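Local coordinates for protein pngf-ii (Elizabethkingia meningoseptica, PDB 4R4X) that probably removes N-linked glycans from glycoproteins by cleaving the glycan-asparagine amide link, as a bacterial peptide:N-glycosidase of the PNGase F family, at residues E194-S199 / T215-K220; K239-A244 / G357-L362; G351-G356 / M389-Q394. One frame throughout, in Å; residues are numbered along the deposited sequence.

Contact 1: residues E194-S199 / T215-K220; sequences ETINFS and TIILKK
Ile217 points its side chain at the strand that carries Glu194 and Ile196, and its branches make the apolar half of the contact. At CB the side chain forks. CG1 takes the place between the backbone N and the carbonyl carbon (chi1 59°), while CG2 lies beside the backbone N. CG2 approaches the main chain of the other strand, 3.9 Å from Thr195 O. CG1 rises beside the Ile196 side chain and comes within 4.0 Å of Ile196 CD1. The tip, CD1, meets two residues. It touches Glu194 CB at 3.7 Å and lies equally close to both CG1 and CD1 of Ile196. The two isoleucines cross at about a right angle.

The two strands belong to different sheets. Strand 186-196 is the edge of a four-stranded antiparallel sheet, and strand 216-222 lies one place in from the edge of a larger one. The axes of the short segments 194-196 and 216-220 come no closer than 7.7 Å, so side chains fill the gap, as between the two layers of the jelly roll in PNGase F. These segments run at 140° to each other.

The layers draw together at Thr215, which forms a classic beta bulge with Ile216 opposite Phe211. Ile196 CG2 rests 3.4 Å from Thr215 O. Thr215 CG2 in turn sits 3.3 Å from Asn197 O, and it also lies at the edge of the Phe198 ring. Thr215 OG1 is hydrogen-bonded to Gly212 O. At the other end of the contact, Glu194 OE2 forms a salt bridge with Arg210.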
ATOM      1  N   GLU A 194       0.996 -11.768 -13.805  1.00 17.01           N
ATOM      2  CA  GLU A 194       0.651 -13.191 -13.744  1.00 17.56           C
ATOM      3  C   GLU A 194      -0.745 -13.449 -14.251  1.00 16.23           C
ATOM      4  O   GLU A 194      -1.700 -12.835 -13.796  1.00 15.31           O
ATOM      5  CB  GLU A 194       0.683 -13.736 -12.309  1.00 19.04           C
ATOM      6  CG  GLU A 194       2.011 -14.221 -11.781  1.00 21.33           C
ATOM      7  CD  GLU A 194       2.817 -15.106 -12.718  1.00 21.96           C
ATOM      8  OE1 GLU A 194       4.022 -14.784 -12.869  1.00 23.24           O
ATOM      9  OE2 GLU A 194       2.283 -16.097 -13.271  1.00 21.80           O
ATOM     10  N   THR A 195      -0.860 -14.423 -15.139  1.00 15.23           N
ATOM     11  CA  THR A 195      -2.162 -14.876 -15.610  1.00 14.62           C
ATOM     12  C   THR A 195      -2.962 -15.618 -14.548  1.00 14.06           C
ATOM     13  O   THR A 195      -2.442 -16.488 -13.845  1.00 13.66           O
ATOM     14  CB  THR A 195      -1.970 -15.796 -16.809  1.00 15.04           C
ATOM     15  OG1 THR A 195      -1.405 -15.019 -17.869  1.00 14.03           O
ATOM     16  CG2 THR A 195      -3.278 -16.414 -17.228  1.00 14.84           C
ATOM     17  N   ILE A 196      -4.230 -15.266 -14.452  1.00 13.55           N
ATOM     18  CA  ILE A 196      -5.228 -16.021 -13.696  1.00 13.54           C
ATOM     19  C   ILE A 196      -6.350 -16.329 -14.696  1.00 13.91           C
ATOM     20  O   ILE A 196      -6.949 -15.416 -15.253  1.00 13.87           O
ATOM     21  CB  ILE A 196      -5.754 -15.260 -12.466  1.00 13.39           C
ATOM     22  CG1 ILE A 196      -4.592 -14.936 -11.518  1.00 13.20           C
ATOM     23  CG2 ILE A 196      -6.789 -16.129 -11.739  1.00 13.59           C
ATOM     24  CD1 ILE A 196      -4.952 -14.186 -10.246  1.00 13.51           C
ATOM     25  N   ASN A 197      -6.574 -17.610 -14.966  1.00 13.88           N
ATOM     26  CA  ASN A 197      -7.443 -18.062 -16.073  1.00 14.83           C
ATOM     27  C   ASN A 197      -8.048 -19.440 -15.780  1.00 14.97           C
ATOM     28  O   ASN A 197      -7.983 -19.921 -14.650  1.00 15.91           O
ATOM     29  CB  ASN A 197      -6.676 -18.037 -17.428  1.00 14.60           C
ATOM     30  CG  ASN A 197      -5.623 -19.149 -17.559  1.00 15.33           C
ATOM     31  OD1 ASN A 197      -5.203 -19.489 -18.683  1.00 18.15           O
ATOM     32  ND2 ASN A 197      -5.178 -19.703 -16.444  1.00 14.09           N
ATOM     33  N   PHE A 198      -8.651 -20.067 -16.786  1.00 15.18           N
ATOM     34  CA  PHE A 198      -9.241 -21.367 -16.610  1.00 15.48           C
ATOM     35  C   PHE A 198      -8.784 -22.201 -17.784  1.00 16.26           C
ATOM     36  O   PHE A 198      -9.215 -21.960 -18.912  1.00 16.22           O
ATOM     37  CB  PHE A 198     -10.758 -21.283 -16.572  1.00 15.68           C
ATOM     38  CG  PHE A 198     -11.413 -22.589 -16.283  1.00 17.27           C
ATOM     39  CD1 PHE A 198     -11.550 -23.026 -14.974  1.00 17.47           C
ATOM     40  CD2 PHE A 198     -11.840 -23.431 -17.326  1.00 18.40           C
ATOM     41  CE1 PHE A 198     -12.153 -24.243 -14.687  1.00 18.18           C
ATOM     42  CE2 PHE A 198     -12.438 -24.651 -17.042  1.00 18.62           C
ATOM     43  CZ  PHE A 198     -12.583 -25.064 -15.713  1.00 18.16           C
ATOM     44  N   SER A 199      -7.895 -23.149 -17.522  1.00 16.41           N
ATOM     45  CA  SER A 199      -7.316 -23.940 -18.582  1.00 18.08           C
ATOM     46  C   SER A 199      -6.781 -25.243 -18.058  1.00 18.97           C
ATOM     47  O   SER A 199      -6.058 -25.257 -17.066  1.00 18.41           O
ATOM     48  CB  SER A 199      -6.196 -23.149 -19.268  1.00 18.83           C
ATOM     49  OG  SER A 199      -5.482 -23.981 -20.157  1.00 20.69           O
ATOM     50  N   THR A 215      -7.248 -20.710 -11.689  1.00 12.94           N
ATOM     51  CA  THR A 215      -7.963 -19.615 -11.024  1.00 12.82           C
ATOM     52  C   THR A 215      -7.334 -19.181  -9.697  1.00 12.33           C
ATOM     53  O   THR A 215      -7.695 -18.139  -9.146  1.00 11.71           O
ATOM     54  CB  THR A 215      -9.431 -19.983 -10.795  1.00 13.03           C
ATOM     55  OG1 THR A 215      -9.520 -21.163  -9.993  1.00 13.67           O
ATOM     56  CG2 THR A 215     -10.139 -20.198 -12.111  1.00 12.96           C
ATOM     57  N   ILE A 216      -6.385 -19.968  -9.202  1.00 12.58           N
ATOM     58  CA  ILE A 216      -5.675 -19.678  -7.947  1.00 13.53           C
ATOM     59  C   ILE A 216      -4.174 -19.750  -8.199  1.00 13.88           C
ATOM     60  O   ILE A 216      -3.687 -20.756  -8.729  1.00 13.64           O
ATOM     61  CB  ILE A 216      -6.017 -20.706  -6.866  1.00 13.79           C
ATOM     62  CG1 ILE A 216      -7.537 -20.830  -6.672  1.00 13.90           C
ATOM     63  CG2 ILE A 216      -5.345 -20.351  -5.551  1.00 14.00           C
ATOM     64  CD1 ILE A 216      -7.958 -22.140  -6.016  1.00 14.25           C
ATOM     65  N   ILE A 217      -3.465 -18.675  -7.875  1.00 13.74           N
ATOM     66  CA  ILE A 217      -2.008 -18.665  -7.896  1.00 14.50           C
ATOM     67  C   ILE A 217      -1.468 -18.417  -6.478  1.00 15.55           C
ATOM     68  O   ILE A 217      -1.986 -17.560  -5.737  1.00 15.53           O
ATOM     69  CB  ILE A 217      -1.427 -17.642  -8.904  1.00 14.34           C
ATOM     70  CG1 ILE A 217      -1.892 -16.215  -8.603  1.00 14.85           C
ATOM     71  CG2 ILE A 217      -1.835 -18.019 -10.329  1.00 15.43           C
ATOM     72  CD1 ILE A 217      -1.399 -15.187  -9.599  1.00 14.65           C
ATOM     73  N   LEU A 218      -0.397 -19.121  -6.121  1.00 15.33           N
ATOM     74  CA  LEU A 218       0.083 -19.142  -4.733  1.00 17.13           C
ATOM     75  C   LEU A 218       1.607 -19.185  -4.687  1.00 16.84           C
ATOM     76  O   LEU A 218       2.217 -19.859  -5.498  1.00 16.65           O
ATOM     77  CB  LEU A 218      -0.456 -20.398  -4.048  1.00 19.15           C
ATOM     78  CG  LEU A 218      -0.318 -20.439  -2.528  1.00 21.70           C
ATOM     79  CD1 LEU A 218      -1.364 -19.542  -1.914  1.00 22.53           C
ATOM     80  CD2 LEU A 218      -0.507 -21.840  -1.955  1.00 23.01           C
ATOM     81  N   LYS A 219       2.217 -18.484  -3.740  1.00 16.26           N
ATOM     82  CA  LYS A 219       3.646 -18.652  -3.505  1.00 17.37           C
ATOM     83  C   LYS A 219       3.985 -18.465  -2.039  1.00 17.55           C
ATOM     84  O   LYS A 219       3.148 -18.018  -1.240  1.00 16.84           O
ATOM     85  CB  LYS A 219       4.479 -17.712  -4.375  1.00 17.70           C
ATOM     86  CG  LYS A 219       4.312 -16.244  -4.101  1.00 18.64           C
ATOM     87  CD  LYS A 219       5.491 -15.391  -4.609  1.00 19.74           C
ATOM     88  CE  LYS A 219       5.857 -15.655  -6.048  1.00 19.45           C
ATOM     89  NZ  LYS A 219       6.937 -14.750  -6.524  1.00 19.24           N
ATOM     90  N   LYS A 220       5.212 -18.833  -1.695  1.00 18.37           N
ATOM     91  CA  LYS A 220       5.740 -18.584  -0.363  1.00 20.17           C
ATOM     92  C   LYS A 220       6.538 -17.291  -0.415  1.00 20.33           C
ATOM     93  O   LYS A 220       7.335 -17.077  -1.353  1.00 19.31           O
ATOM     94  CB  LYS A 220       6.648 -19.723   0.100  1.00 23.44           C
ATOM     95  CG  LYS A 220       5.951 -21.033   0.389  1.00 27.06           C
ATOM     96  CD  LYS A 220       6.847 -22.036   1.123  1.00 30.97           C
ATOM     97  CE  LYS A 220       8.130 -22.308   0.346  1.00 33.95           C
ATOM     98  NZ  LYS A 220       8.736 -23.646   0.642  1.00 38.79           N
TER

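Contact 2: residues K239-A244 / G357-L362; sequences KSNGDA and GHQISL
Gly357 O is held by two backbone amides of the turn at Asn241-Asp243. Asn241 N binds it at 2.8 Å, coming from above the carbonyl plane. Asp243 N adds a weak bond of 3.3 Å. This turn follows the end of strand 231-240, which pairs antiparallel with strand 358-367 inside the four-stranded sheet, in the region related to the N-terminal domain of PNGase F.

Lys239 and Gln359 form a hydrogen-bonded pair of that ladder. Lys239 N reaches Gln359 O at 3.0 Å, and Gln359 N returns a bond to Lys239 O at 2.9 Å. Ser240 and His358 come next as a non-hydrogen-bonded pair whose side chains diverge. The Ser240 hydroxyl turns back into its own segment. It accepts from Gly242 N in an ST turn and donates to Asp243 O, which braces the chain as it leaves the strand.

On the face that carries Lys239 and Gln359, three polar side chains are linked. The Asn241 amide gives an N-H from ND2 to Gln359 OE1 at 3.2 Å, and the two amide planes stand 87° apart. OE1 lies in the plane of the Asn241 amide. Lys239 runs alongside Gln359, and its NZ donates to Asn241 OD1 at 3.1 Å. Asn241 is thus engaged at both ends of its amide, which fixes its rotation.

His358 goes to the opposite side and meets Asp243. Asp243 CG lies anti to the backbone N (chi1 -174°), which brings the carboxylate to the ring edge. OD2 also has a salt bridge with Arg247, while His358 ND1 is hydrogen-bonded to Gln238 NE2. His358 NE2 donates to the anti side of Asp243 OD2 at 2.8 Å, somewhat out of the carboxylate plane, with ring and carboxylate planes 85° apart.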
ATOM      1  N   LYS A 239      -6.145  -6.517 -14.935  1.00 14.13           N
ATOM      2  CA  LYS A 239      -6.887  -6.304 -16.165  1.00 14.49           C
ATOM      3  C   LYS A 239      -7.358  -7.624 -16.735  1.00 13.56           C
ATOM      4  O   LYS A 239      -6.864  -8.688 -16.350  1.00 13.03           O
ATOM      5  CB  LYS A 239      -6.033  -5.581 -17.203  1.00 16.70           C
ATOM      6  CG  LYS A 239      -4.971  -6.449 -17.857  1.00 19.46           C
ATOM      7  CD  LYS A 239      -4.129  -5.588 -18.788  1.00 22.58           C
ATOM      8  CE  LYS A 239      -2.886  -6.305 -19.273  1.00 25.34           C
ATOM      9  NZ  LYS A 239      -3.154  -7.077 -20.514  1.00 28.70           N
ATOM     10  N   SER A 240      -8.318  -7.540 -17.649  1.00 12.70           N
ATOM     11  CA  SER A 240      -8.788  -8.692 -18.399  1.00 12.88           C
ATOM     12  C   SER A 240      -7.831  -9.016 -19.535  1.00 13.97           C
ATOM     13  O   SER A 240      -7.354  -8.111 -20.216  1.00 13.25           O
ATOM     14  CB  SER A 240     -10.186  -8.461 -18.999  1.00 12.40           C
ATOM     15  OG  SER A 240     -10.569  -9.532 -19.863  1.00 11.97           O
ATOM     16  N   ASN A 241      -7.574 -10.312 -19.713  1.00 15.28           N
ATOM     17  CA  ASN A 241      -6.915 -10.871 -20.890  1.00 17.09           C
ATOM     18  C   ASN A 241      -7.886 -11.686 -21.731  1.00 16.76           C
ATOM     19  O   ASN A 241      -7.474 -12.623 -22.430  1.00 16.41           O
ATOM     20  CB  ASN A 241      -5.758 -11.804 -20.479  1.00 19.42           C
ATOM     21  CG  ASN A 241      -4.491 -11.061 -20.110  1.00 21.39           C
ATOM     22  OD1 ASN A 241      -4.420  -9.833 -20.109  1.00 24.70           O
ATOM     23  ND2 ASN A 241      -3.469 -11.819 -19.795  1.00 25.55           N
ATOM     24  N   GLY A 242      -9.176 -11.378 -21.641  1.00 15.35           N
ATOM     25  CA  GLY A 242     -10.171 -12.123 -22.383  1.00 15.08           C
ATOM     26  C   GLY A 242     -11.500 -12.272 -21.688  1.00 14.78           C
ATOM     27  O   GLY A 242     -12.533 -12.278 -22.342  1.00 14.41           O
ATOM     28  N   ASP A 243     -11.488 -12.404 -20.365  1.00 14.37           N
ATOM     29  CA  ASP A 243     -12.718 -12.610 -19.616  1.00 14.47           C
ATOM     30  C   ASP A 243     -13.527 -11.309 -19.620  1.00 14.30           C
ATOM     31  O   ASP A 243     -12.988 -10.257 -19.322  1.00 14.66           O
ATOM     32  CB  ASP A 243     -12.364 -13.043 -18.184  1.00 15.48           C
ATOM     33  CG  ASP A 243     -13.581 -13.421 -17.341  1.00 16.04           C
ATOM     34  OD1 ASP A 243     -14.705 -13.505 -17.869  1.00 18.67           O
ATOM     35  OD2 ASP A 243     -13.403 -13.636 -16.114  1.00 16.14           O
ATOM     36  N   ALA A 244     -14.811 -11.386 -19.943  1.00 14.73           N
ATOM     37  CA  ALA A 244     -15.682 -10.214 -19.998  1.00 15.11           C
ATOM     38  C   ALA A 244     -16.366  -9.867 -18.666  1.00 16.38           C
ATOM     39  O   ALA A 244     -16.939  -8.790 -18.543  1.00 15.78           O
ATOM     40  CB  ALA A 244     -16.754 -10.423 -21.056  1.00 15.54           C
ATOM     41  N   GLY A 357      -8.584 -15.157 -19.512  1.00 15.87           N
ATOM     42  CA  GLY A 357      -8.687 -14.826 -18.097  1.00 15.21           C
ATOM     43  C   GLY A 357      -8.285 -13.399 -17.792  1.00 14.51           C
ATOM     44  O   GLY A 357      -8.812 -12.454 -18.389  1.00 14.20           O
ATOM     45  N   HIS A 358      -7.377 -13.264 -16.828  1.00 13.58           N
ATOM     46  CA  HIS A 358      -6.959 -11.999 -16.246  1.00 13.09           C
ATOM     47  C   HIS A 358      -5.460 -12.003 -16.064  1.00 13.19           C
ATOM     48  O   HIS A 358      -4.834 -13.059 -16.050  1.00 13.36           O
ATOM     49  CB  HIS A 358      -7.592 -11.791 -14.860  1.00 13.04           C
ATOM     50  CG  HIS A 358      -9.077 -11.807 -14.889  1.00 12.89           C
ATOM     51  ND1 HIS A 358      -9.827 -10.659 -14.805  1.00 13.43           N
ATOM     52  CD2 HIS A 358      -9.955 -12.822 -15.054  1.00 12.30           C
ATOM     53  CE1 HIS A 358     -11.109 -10.970 -14.872  1.00 13.22           C
ATOM     54  NE2 HIS A 358     -11.209 -12.272 -15.042  1.00 12.93           N
ATOM     55  N   GLN A 359      -4.888 -10.815 -15.923  1.00 14.00           N
ATOM     56  CA  GLN A 359      -3.490 -10.638 -15.562  1.00 15.59           C
ATOM     57  C   GLN A 359      -3.452  -9.739 -14.321  1.00 15.24           C
ATOM     58  O   GLN A 359      -4.126  -8.702 -14.298  1.00 14.01           O
ATOM     59  CB  GLN A 359      -2.776  -9.942 -16.707  1.00 17.48           C
ATOM     60  CG  GLN A 359      -1.294  -9.996 -16.634  1.00 21.18           C
ATOM     61  CD  GLN A 359      -0.734  -9.508 -17.947  1.00 23.35           C
ATOM     62  OE1 GLN A 359      -0.837 -10.195 -18.955  1.00 25.20           O
ATOM     63  NE2 GLN A 359      -0.229  -8.296 -17.957  1.00 24.02           N
ATOM     64  N   ILE A 360      -2.680 -10.132 -13.309  1.00 14.46           N
ATOM     65  CA  ILE A 360      -2.469  -9.275 -12.143  1.00 14.45           C
ATOM     66  C   ILE A 360      -0.997  -9.091 -11.756  1.00 14.17           C
ATOM     67  O   ILE A 360      -0.104  -9.859 -12.176  1.00 13.23           O
ATOM     68  CB  ILE A 360      -3.219  -9.791 -10.885  1.00 15.63           C
ATOM     69  CG1 ILE A 360      -2.494 -10.997 -10.296  1.00 17.13           C
ATOM     70  CG2 ILE A 360      -4.657 -10.124 -11.221  1.00 15.88           C
ATOM     71  CD1 ILE A 360      -2.940 -11.389  -8.914  1.00 19.37           C
ATOM     72  N   SER A 361      -0.783  -8.039 -10.966  1.00 13.75           N
ATOM     73  CA  SER A 361       0.414  -7.829 -10.177  1.00 14.01           C
ATOM     74  C   SER A 361      -0.020  -7.651  -8.732  1.00 13.09           C
ATOM     75  O   SER A 361      -1.130  -7.199  -8.477  1.00 13.21           O
ATOM     76  CB  SER A 361       1.188  -6.599 -10.661  1.00 15.31           C
ATOM     77  OG  SER A 361       1.599  -6.809 -12.025  1.00 17.81           O
ATOM     78  N   LEU A 362       0.854  -8.014  -7.805  1.00 12.76           N
ATOM     79  CA  LEU A 362       0.565  -7.949  -6.385  1.00 12.89           C
ATOM     80  C   LEU A 362       1.836  -7.739  -5.572  1.00 13.72           C
ATOM     81  O   LEU A 362       2.853  -8.427  -5.803  1.00 13.95           O
ATOM     82  CB  LEU A 362      -0.091  -9.245  -5.940  1.00 12.89           C
ATOM     83  CG  LEU A 362      -0.408  -9.395  -4.462  1.00 12.70           C
ATOM     84  CD1 LEU A 362      -1.524  -8.438  -4.114  1.00 12.62           C
ATOM     85  CD2 LEU A 362      -0.794 -10.839  -4.172  1.00 12.74           C
TER

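Contact 3: residues G351-G356 / M389-Q394; sequences GNYDKG and MEMAGQ
The backbones come nearest at Gly351 and Glu390, whose CA atoms are 7.0 Å apart. Both segments are irregular loops, and side chains of the second bridge the gap to the first. Residues 351-356 bend through two Asx turns. Asn352 OD1 accepts from Asp354 N, while its ND2 is hydrogen-bonded to Ile350 O. Asp354 OD2 accepts from Gly356 N at 2.8 Å. Residues 389-394 are tied around Met389 O, which Ala392 N and Gln394 N reach from opposite faces of its plane. Gln394 OE1 also binds Met389 N, in the plane of the side-chain carbonyl.

Across the contact, Met391, a selenomethionine, does most of the touching. Its CG lies beside the backbone N (chi1 -74°), and the chain bends at chi2 before it reaches the first loop. The methyl CE lies over one face of the Tyr353 ring, offset toward the rim on the CE2 side. It stands 3.8 Å from the ring centroid, 28° off the ring normal, a CH-pi contact. The nearest ring atom to CE is Tyr353 CE2, at 3.3 Å. The selenium follows as a longer Met-aromatic contact, 5.2 Å from the same centroid.

In this PNGase F-like fold the first loop joins strand 343-350 of the nine-stranded sheet to strand 358-367 of the four-stranded one. The second follows strand 378-384, at the far edge of the larger sheet, and runs on toward strand 406-412.

CE also sits 3.5 Å from Asn352 N, and the selenium lies 3.9 Å from Gly351 CA. Glu390 is extended and lays OE2 4.0 Å from Gly351 CA, while its OE1 bonds to Tyr396 OH. Asn352 O is buried here without a polar partner. Tyr353 also meets the ring of Phe198.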
ATOM      1  N   GLY A 351     -12.221 -16.148  -9.682  1.00 15.42           N
ATOM      2  CA  GLY A 351     -13.065 -17.203 -10.184  1.00 16.38           C
ATOM      3  C   GLY A 351     -13.528 -16.855 -11.584  1.00 17.29           C
ATOM      4  O   GLY A 351     -14.287 -15.912 -11.756  1.00 18.45           O
ATOM      5  N   ASN A 352     -13.091 -17.624 -12.577  1.00 18.11           N
ATOM      6  CA  ASN A 352     -13.487 -17.414 -13.944  1.00 18.85           C
ATOM      7  C   ASN A 352     -13.417 -18.724 -14.732  1.00 20.74           C
ATOM      8  O   ASN A 352     -12.830 -19.706 -14.275  1.00 19.14           O
ATOM      9  CB  ASN A 352     -12.586 -16.361 -14.609  1.00 18.99           C
ATOM     10  CG  ASN A 352     -11.185 -16.885 -14.912  1.00 19.82           C
ATOM     11  OD1 ASN A 352     -10.898 -17.341 -16.039  1.00 20.78           O
ATOM     12  ND2 ASN A 352     -10.310 -16.837 -13.923  1.00 19.21           N
ATOM     13  N   TYR A 353     -13.976 -18.709 -15.939  1.00 23.29           N
ATOM     14  CA  TYR A 353     -14.006 -19.908 -16.806  1.00 24.48           C
ATOM     15  C   TYR A 353     -13.392 -19.566 -18.154  1.00 24.53           C
ATOM     16  O   TYR A 353     -13.654 -20.241 -19.143  1.00 25.28           O
ATOM     17  CB  TYR A 353     -15.448 -20.443 -16.987  1.00 26.54           C
ATOM     18  CG  TYR A 353     -15.965 -21.230 -15.789  1.00 28.93           C
ATOM     19  CD1 TYR A 353     -15.543 -22.544 -15.559  1.00 29.30           C
ATOM     20  CD2 TYR A 353     -16.853 -20.649 -14.862  1.00 29.49           C
ATOM     21  CE1 TYR A 353     -15.998 -23.267 -14.460  1.00 29.64           C
ATOM     22  CE2 TYR A 353     -17.315 -21.366 -13.759  1.00 29.34           C
ATOM     23  CZ  TYR A 353     -16.892 -22.675 -13.563  1.00 30.89           C
ATOM     24  OH  TYR A 353     -17.333 -23.416 -12.470  1.00 31.04           O
ATOM     25  N   ASP A 354     -12.541 -18.547 -18.191  1.00 23.46           N
ATOM     26  CA  ASP A 354     -12.006 -18.050 -19.452  1.00 22.18           C
ATOM     27  C   ASP A 354     -10.560 -18.469 -19.716  1.00 21.95           C
ATOM     28  O   ASP A 354      -9.685 -18.294 -18.856  1.00 19.76           O
ATOM     29  CB  ASP A 354     -12.072 -16.515 -19.494  1.00 22.17           C
ATOM     30  CG  ASP A 354     -11.904 -15.986 -20.893  1.00 23.04           C
ATOM     31  OD1 ASP A 354     -12.901 -16.062 -21.638  1.00 26.93           O
ATOM     32  OD2 ASP A 354     -10.794 -15.560 -21.272  1.00 22.34           O
ATOM     33  N   LYS A 355     -10.286 -18.950 -20.929  1.00 21.06           N
ATOM     34  CA  LYS A 355      -8.928 -19.359 -21.282  1.00 22.37           C
ATOM     35  C   LYS A 355      -7.922 -18.205 -21.253  1.00 20.10           C
ATOM     36  O   LYS A 355      -6.729 -18.404 -20.977  1.00 18.47           O
ATOM     37  CB  LYS A 355      -8.914 -19.995 -22.681  1.00 27.86           C
ATOM     38  CG  LYS A 355      -7.572 -20.605 -23.067  1.00 33.78           C
ATOM     39  CD  LYS A 355      -7.593 -21.286 -24.439  1.00 39.66           C
ATOM     40  CE  LYS A 355      -8.621 -22.419 -24.547  1.00 43.86           C
ATOM     41  NZ  LYS A 355      -8.477 -23.469 -23.488  1.00 46.06           N
ATOM     42  N   GLY A 356      -8.377 -17.002 -21.590  1.00 18.04           N
ATOM     43  CA  GLY A 356      -7.482 -15.842 -21.553  1.00 17.34           C
ATOM     44  C   GLY A 356      -7.415 -15.320 -20.122  1.00 16.32           C
ATOM     45  O   GLY A 356      -6.347 -15.067 -19.583  1.00 16.37           O
HETATM   46  N   MSE A 389     -11.854 -22.222  -3.664  1.00 14.88           N
HETATM   47  CA  MSE A 389     -11.727 -23.495  -4.383  1.00 16.35           C
HETATM   48  C   MSE A 389     -12.967 -23.846  -5.206  1.00 16.75           C
HETATM   49  O   MSE A 389     -13.267 -25.023  -5.427  1.00 16.28           O
HETATM   50  CB  MSE A 389     -11.353 -24.588  -3.357  1.00 17.35           C
HETATM   51  CG  MSE A 389      -9.865 -24.516  -3.056  1.00 19.73           C
HETATM   52 SE   MSE A 389      -9.442 -25.874  -1.675  1.00 25.97          SE
HETATM   53  CE  MSE A 389      -9.453 -27.423  -2.876  1.00 23.52           C
ATOM     54  N   GLU A 390     -13.670 -22.819  -5.671  1.00 17.65           N
ATOM     55  CA  GLU A 390     -14.836 -22.982  -6.557  1.00 18.74           C
ATOM     56  C   GLU A 390     -14.568 -23.922  -7.740  1.00 18.69           C
ATOM     57  O   GLU A 390     -15.432 -24.723  -8.105  1.00 16.68           O
ATOM     58  CB  GLU A 390     -15.238 -21.614  -7.088  1.00 21.15           C
ATOM     59  CG  GLU A 390     -16.418 -21.589  -8.050  1.00 23.45           C
ATOM     60  CD  GLU A 390     -16.625 -20.203  -8.677  1.00 26.30           C
ATOM     61  OE1 GLU A 390     -17.503 -20.068  -9.548  1.00 25.86           O
ATOM     62  OE2 GLU A 390     -15.906 -19.250  -8.300  1.00 27.35           O
HETATM   63  N   MSE A 391     -13.409 -23.812  -8.343  1.00 18.42           N
HETATM   64  CA  MSE A 391     -13.054 -24.649  -9.516  1.00 21.44           C
HETATM   65  C   MSE A 391     -12.154 -25.795  -9.055  1.00 20.06           C
HETATM   66  O   MSE A 391     -11.316 -26.293  -9.803  1.00 20.25           O
HETATM   67  CB  MSE A 391     -12.417 -23.747 -10.580  1.00 23.24           C
HETATM   68  CG  MSE A 391     -13.453 -22.857 -11.280  1.00 27.47           C
HETATM   69 SE   MSE A 391     -13.590 -21.081 -10.378  1.00 39.04          SE
HETATM   70  CE  MSE A 391     -14.979 -20.353 -11.593  1.00 32.23           C
ATOM     71  N   ALA A 392     -12.288 -26.183  -7.793  1.00 19.17           N
ATOM     72  CA  ALA A 392     -11.580 -27.333  -7.254  1.00 18.99           C
ATOM     73  C   ALA A 392     -12.434 -28.101  -6.263  1.00 19.04           C
ATOM     74  O   ALA A 392     -11.892 -28.693  -5.331  1.00 19.15           O
ATOM     75  CB  ALA A 392     -10.284 -26.889  -6.598  1.00 19.63           C
ATOM     76  N   GLY A 393     -13.758 -28.052  -6.444  1.00 17.70           N
ATOM     77  CA  GLY A 393     -14.701 -28.864  -5.686  1.00 18.58           C
ATOM     78  C   GLY A 393     -15.290 -28.278  -4.400  1.00 18.86           C
ATOM     79  O   GLY A 393     -16.020 -28.964  -3.695  1.00 18.26           O
ATOM     80  N   GLN A 394     -14.996 -27.019  -4.081  1.00 17.51           N
ATOM     81  CA  GLN A 394     -15.553 -26.422  -2.847  1.00 17.60           C
ATOM     82  C   GLN A 394     -16.915 -25.798  -3.143  1.00 18.23           C
ATOM     83  O   GLN A 394     -17.028 -24.955  -4.036  1.00 16.87           O
ATOM     84  CB  GLN A 394     -14.608 -25.368  -2.266  1.00 17.17           C
ATOM     85  CG  GLN A 394     -15.030 -24.860  -0.891  1.00 16.91           C
ATOM     86  CD  GLN A 394     -14.103 -23.793  -0.310  1.00 16.27           C
ATOM     87  OE1 GLN A 394     -13.232 -23.234  -0.987  1.00 16.03           O
ATOM     88  NE2 GLN A 394     -14.278 -23.529   0.971  1.00 16.30           N
TER

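How the contacts relate
Contacts 1 and 2 share the four-stranded sheet, whose neighbouring strands 186-196 and 358-367 are joined by a probable hydrogen bond between Ile196 O and His358 N. All three contacts are only partly buried. Contact 2 lies within that sheet and is polar, with Asp243 and His358 buried. Contact 1 links it to the larger sheet and is mainly apolar, centred on buried Ile196, Thr215 and Ile217. Contact 3 lies farthest out, between loops, with the exposed Tyr353; its main contact is a methyl over a ring. Loop 351-356 leads directly into segment 357-362. It also reaches contact 1, where Phe198 N probably bonds to Asp354 O, and contact 2, where Asn352 CB packs against Asp243 OD2.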